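Local coordinates for protein putative cytochrome P450 120 (Synechocystis sp., PDB 2VE3) that binds heme and retinoic acid and, as a member of the cytochrome P450 family, probably acts as a monooxygenase, at residues Y344-T349 and A380-G385. Residues are numbered along the deposited sequence; the frame is centred on the assembly and turned at random.
Sequences YQISQT and AHVPFG. With HEM (protoporphyrin IX containing Fe), chain C; REA (retinoic acid), chain D.
Ile-346 drapes its side chain round the carbonyl oxygen of Val-382: CG2 and CD1 each lie 3.3 Å from Val-382 O, with CG1 hardly farther, and no hydrogen bond joins the segments. That oxygen has a polar partner, the amide of Gly-385, which closes the type I turn from Val-382. Chi1 (-57°) sets the two branches, CG2 anti to the backbone N and CG1 beside it, and the extended chi2 carries CD1 to within 3.6 Å of the heme methyl CMA. Val-382 adds CG2, 4.2 Å from Ile-346 CG2, and Thr-349 CG2 rests on the carbonyl oxygen of Ala-380. The hydroxyl of Thr-349 turns to the backbone of Gly-61. Two residues before Ile-346, on the strand, Tyr-344 passes its OH by Gly-385 CA and donates a 2.6 Å hydrogen bond from OH to HEM O1A, a propionate oxygen in the ring plane. Gly-385, with positive phi, sets a bare CA beside that hydroxyl. Gln-345 points away from the loop; bent at chi2 (-71°), it donates from NE2 to REA O2 over 2.8 Å at a bent 136°, and Ser-343 OG also holds NE2. An alanine here would remove this amide and would probably leave the retinoic acid carboxylate without that donor. Where the strand passes into the helix, successive side chains thus divide the work: Tyr-344 and Ile-346 meet the heme and the loop leading to Cys-391, the probable axial ligand of the iron, whereas Gln-345 meets the carboxylate end, presumably charged, of the bound retinoic acid, so one short backbone serves both ligands.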
loop_
_atom_site.group_PDB
_atom_site.type_symbol
_atom_site.label_atom_id
_atom_site.label_comp_id
_atom_site.label_asym_id
_atom_site.label_seq_id
_atom_site.Cartn_x
_atom_site.Cartn_y
_atom_site.Cartn_z
ATOM N N TYR A 344 -12.939 4.524 -5.994
ATOM C CA TYR A 344 -13.332 4.531 -4.598
ATOM C C TYR A 344 -12.175 5.123 -3.811
ATOM O O TYR A 344 -11.032 4.690 -3.947
ATOM C CB TYR A 344 -13.766 3.133 -4.100
ATOM C CG TYR A 344 -12.639 2.151 -3.832
ATOM C CD1 TYR A 344 -12.081 2.024 -2.551
ATOM C CD2 TYR A 344 -12.146 1.332 -4.851
ATOM C CE1 TYR A 344 -11.032 1.110 -2.303
ATOM C CE2 TYR A 344 -11.120 0.430 -4.614
ATOM C CZ TYR A 344 -10.560 0.332 -3.344
ATOM O OH TYR A 344 -9.563 -0.561 -3.123
ATOM N N GLN A 345 -12.481 6.148 -3.023
ATOM C CA GLN A 345 -11.451 6.936 -2.361
ATOM C C GLN A 345 -11.401 6.603 -0.878
ATOM O O GLN A 345 -12.277 7.011 -0.099
ATOM C CB GLN A 345 -11.681 8.428 -2.590
ATOM C CG GLN A 345 -11.503 8.851 -4.057
ATOM C CD GLN A 345 -10.037 8.799 -4.481
ATOM O OE1 GLN A 345 -9.190 9.474 -3.890
ATOM N NE2 GLN A 345 -9.727 7.963 -5.474
ATOM N N ILE A 346 -10.383 5.829 -0.518
ATOM C CA ILE A 346 -10.149 5.397 0.863
ATOM C C ILE A 346 -9.832 6.614 1.753
ATOM O O ILE A 346 -10.316 6.720 2.876
ATOM C CB ILE A 346 -8.996 4.353 0.940
ATOM C CG1 ILE A 346 -9.296 3.145 0.055
ATOM C CG2 ILE A 346 -8.721 3.924 2.401
ATOM C CD1 ILE A 346 -8.097 2.265 -0.198
ATOM N N SER A 347 -9.031 7.531 1.237
ATOM C CA SER A 347 -8.721 8.766 1.949
ATOM C C SER A 347 -9.988 9.556 2.319
ATOM O O SER A 347 -10.085 10.070 3.422
ATOM C CB SER A 347 -7.757 9.620 1.118
ATOM O OG SER A 347 -8.215 9.727 -0.227
ATOM N N GLN A 348 -10.944 9.660 1.398
ATOM C CA GLN A 348 -12.203 10.360 1.688
ATOM C C GLN A 348 -13.069 9.605 2.717
ATOM O O GLN A 348 -13.602 10.217 3.656
ATOM C CB GLN A 348 -13.000 10.673 0.407
ATOM C CG GLN A 348 -12.261 11.533 -0.610
ATOM C CD GLN A 348 -12.951 11.635 -1.985
ATOM O OE1 GLN A 348 -12.289 11.878 -2.992
ATOM N NE2 GLN A 348 -14.273 11.457 -2.025
ATOM N N THR A 349 -13.197 8.288 2.552
ATOM C CA THR A 349 -13.987 7.465 3.476
ATOM C C THR A 349 -13.476 7.608 4.902
ATOM O O THR A 349 -14.266 7.729 5.840
ATOM C CB THR A 349 -14.001 5.973 3.070
ATOM O OG1 THR A 349 -14.425 5.843 1.712
ATOM C CG2 THR A 349 -14.954 5.165 3.954
ATOM N N ALA A 380 -16.368 0.735 6.284
ATOM C CA ALA A 380 -16.098 2.047 6.853
ATOM C C ALA A 380 -14.583 2.279 7.061
ATOM O O ALA A 380 -14.077 3.408 6.973
ATOM C CB ALA A 380 -16.859 2.178 8.176
ATOM N N HIS A 381 -13.877 1.190 7.348
ATOM C CA HIS A 381 -12.434 1.169 7.494
ATOM C C HIS A 381 -11.957 0.245 6.372
ATOM O O HIS A 381 -12.117 -0.973 6.436
ATOM C CB HIS A 381 -12.090 0.630 8.881
ATOM C CG HIS A 381 -10.626 0.606 9.201
ATOM N ND1 HIS A 381 -9.888 1.749 9.423
ATOM C CD2 HIS A 381 -9.778 -0.428 9.399
ATOM C CE1 HIS A 381 -8.643 1.421 9.706
ATOM N NE2 HIS A 381 -8.551 0.106 9.704
ATOM N N VAL A 382 -11.427 0.846 5.309
ATOM C CA VAL A 382 -11.005 0.107 4.126
ATOM C C VAL A 382 -9.573 0.424 3.636
ATOM O O VAL A 382 -9.379 0.700 2.446
ATOM C CB VAL A 382 -12.021 0.267 2.966
ATOM C CG1 VAL A 382 -13.331 -0.483 3.286
ATOM C CG2 VAL A 382 -12.270 1.756 2.619
ATOM N N PRO A 383 -8.572 0.338 4.534
ATOM C CA PRO A 383 -7.166 0.607 4.178
ATOM C C PRO A 383 -6.614 -0.450 3.187
ATOM O O PRO A 383 -5.696 -0.164 2.428
ATOM C CB PRO A 383 -6.435 0.527 5.527
ATOM C CG PRO A 383 -7.309 -0.412 6.362
ATOM C CD PRO A 383 -8.713 -0.084 5.949
ATOM N N PHE A 384 -7.202 -1.651 3.196
ATOM C CA PHE A 384 -6.820 -2.745 2.289
ATOM C C PHE A 384 -7.866 -3.021 1.208
ATOM O O PHE A 384 -7.808 -4.055 0.527
ATOM C CB PHE A 384 -6.535 -4.028 3.079
ATOM C CG PHE A 384 -5.448 -3.869 4.122
ATOM C CD1 PHE A 384 -4.096 -3.815 3.749
ATOM C CD2 PHE A 384 -5.774 -3.737 5.472
ATOM C CE1 PHE A 384 -3.089 -3.668 4.706
ATOM C CE2 PHE A 384 -4.768 -3.590 6.437
ATOM C CZ PHE A 384 -3.432 -3.555 6.052
ATOM N N GLY A 385 -8.812 -2.107 1.044
ATOM C CA GLY A 385 -9.892 -2.283 0.084
ATOM C C GLY A 385 -10.937 -3.276 0.576
ATOM O O GLY A 385 -11.181 -3.408 1.788
HETATM C CHA HEM C . -4.342 -4.871 -3.343
HETATM C CHB HEM C . -3.627 -1.620 0.200
HETATM C CHC HEM C . 0.492 -3.876 1.469
HETATM C CHD HEM C . 0.093 -6.765 -2.374
HETATM C C1A HEM C . -4.541 -3.792 -2.491
HETATM C C2A HEM C . -5.661 -2.868 -2.482
HETATM C C3A HEM C . -5.460 -1.984 -1.485
HETATM C C4A HEM C . -4.202 -2.304 -0.856
HETATM C CMA HEM C . -6.359 -0.804 -1.071
HETATM C CAA HEM C . -6.889 -2.946 -3.420
HETATM C CBA HEM C . -6.730 -2.093 -4.676
HETATM C CGA HEM C . -7.908 -2.394 -5.577
HETATM O O1A HEM C . -9.063 -2.096 -5.151
HETATM O O2A HEM C . -7.696 -2.923 -6.708
HETATM C C1B HEM C . -2.476 -1.971 0.878
HETATM C C2B HEM C . -1.967 -1.362 2.100
HETATM C C3B HEM C . -0.830 -1.995 2.454
HETATM C C4B HEM C . -0.587 -3.012 1.465
HETATM C CMB HEM C . -2.659 -0.196 2.840
HETATM C CAB HEM C . 0.123 -1.725 3.664
HETATM C CBB HEM C . -0.308 -1.333 4.874
HETATM C C1C HEM C . 0.737 -4.894 0.578
HETATM C C2C HEM C . 1.819 -5.855 0.645
HETATM C C3C HEM C . 1.715 -6.662 -0.420
HETATM C C4C HEM C . 0.562 -6.213 -1.200
HETATM C CMC HEM C . 2.872 -5.937 1.784
HETATM C CAC HEM C . 2.618 -7.879 -0.773
HETATM C CBC HEM C . 3.871 -7.767 -1.228
HETATM C C1D HEM C . -1.081 -6.464 -3.033
HETATM C C2D HEM C . -1.442 -6.997 -4.320
HETATM C C3D HEM C . -2.821 -6.407 -4.636
HETATM C C4D HEM C . -3.168 -5.594 -3.486
HETATM C CMD HEM C . -0.597 -7.957 -5.196
HETATM C CAD HEM C . -3.687 -6.637 -5.896
HETATM C CBD HEM C . -4.836 -7.569 -5.517
HETATM C CGD HEM C . -5.702 -7.860 -6.719
HETATM O O1D HEM C . -6.526 -8.804 -6.617
HETATM O O2D HEM C . -5.588 -7.175 -7.779
HETATM N NA HEM C . -3.677 -3.416 -1.490
HETATM N NB HEM C . -1.596 -2.965 0.509
HETATM N NC HEM C . -0.009 -5.129 -0.564
HETATM N ND HEM C . -2.121 -5.655 -2.563
HETATM FE FE HEM C . -1.964 -4.474 -0.822
HETATM C C1 REA D . -0.987 -1.753 -4.734
HETATM C C2 REA D . -0.765 -3.127 -5.359
HETATM C C3 REA D . -1.685 -3.310 -6.566
HETATM C C4 REA D . -1.283 -2.346 -7.680
HETATM C C5 REA D . -1.001 -0.946 -7.178
HETATM C C6 REA D . -0.851 -0.664 -5.815
HETATM C C7 REA D . -0.545 0.719 -5.425
HETATM C C8 REA D . -1.612 1.720 -5.410
HETATM C C9 REA D . -1.245 3.131 -5.165
HETATM C C10 REA D . -2.212 4.115 -5.603
HETATM C C11 REA D . -2.630 5.260 -4.813
HETATM C C12 REA D . -3.896 5.818 -5.288
HETATM C C13 REA D . -4.106 7.249 -5.505
HETATM C C14 REA D . -5.433 7.584 -5.842
HETATM C C15 REA D . -6.059 8.864 -5.570
HETATM C C16 REA D . -2.405 -1.668 -4.139
HETATM C C17 REA D . 0.058 -1.595 -3.628
HETATM C C18 REA D . -0.859 0.146 -8.210
HETATM C C19 REA D . 0.066 3.549 -4.543
HETATM C C20 REA D . -2.979 8.242 -5.391
HETATM O O1 REA D . -5.456 9.748 -4.940
HETATM O O2 REA D . -7.212 9.084 -5.972
#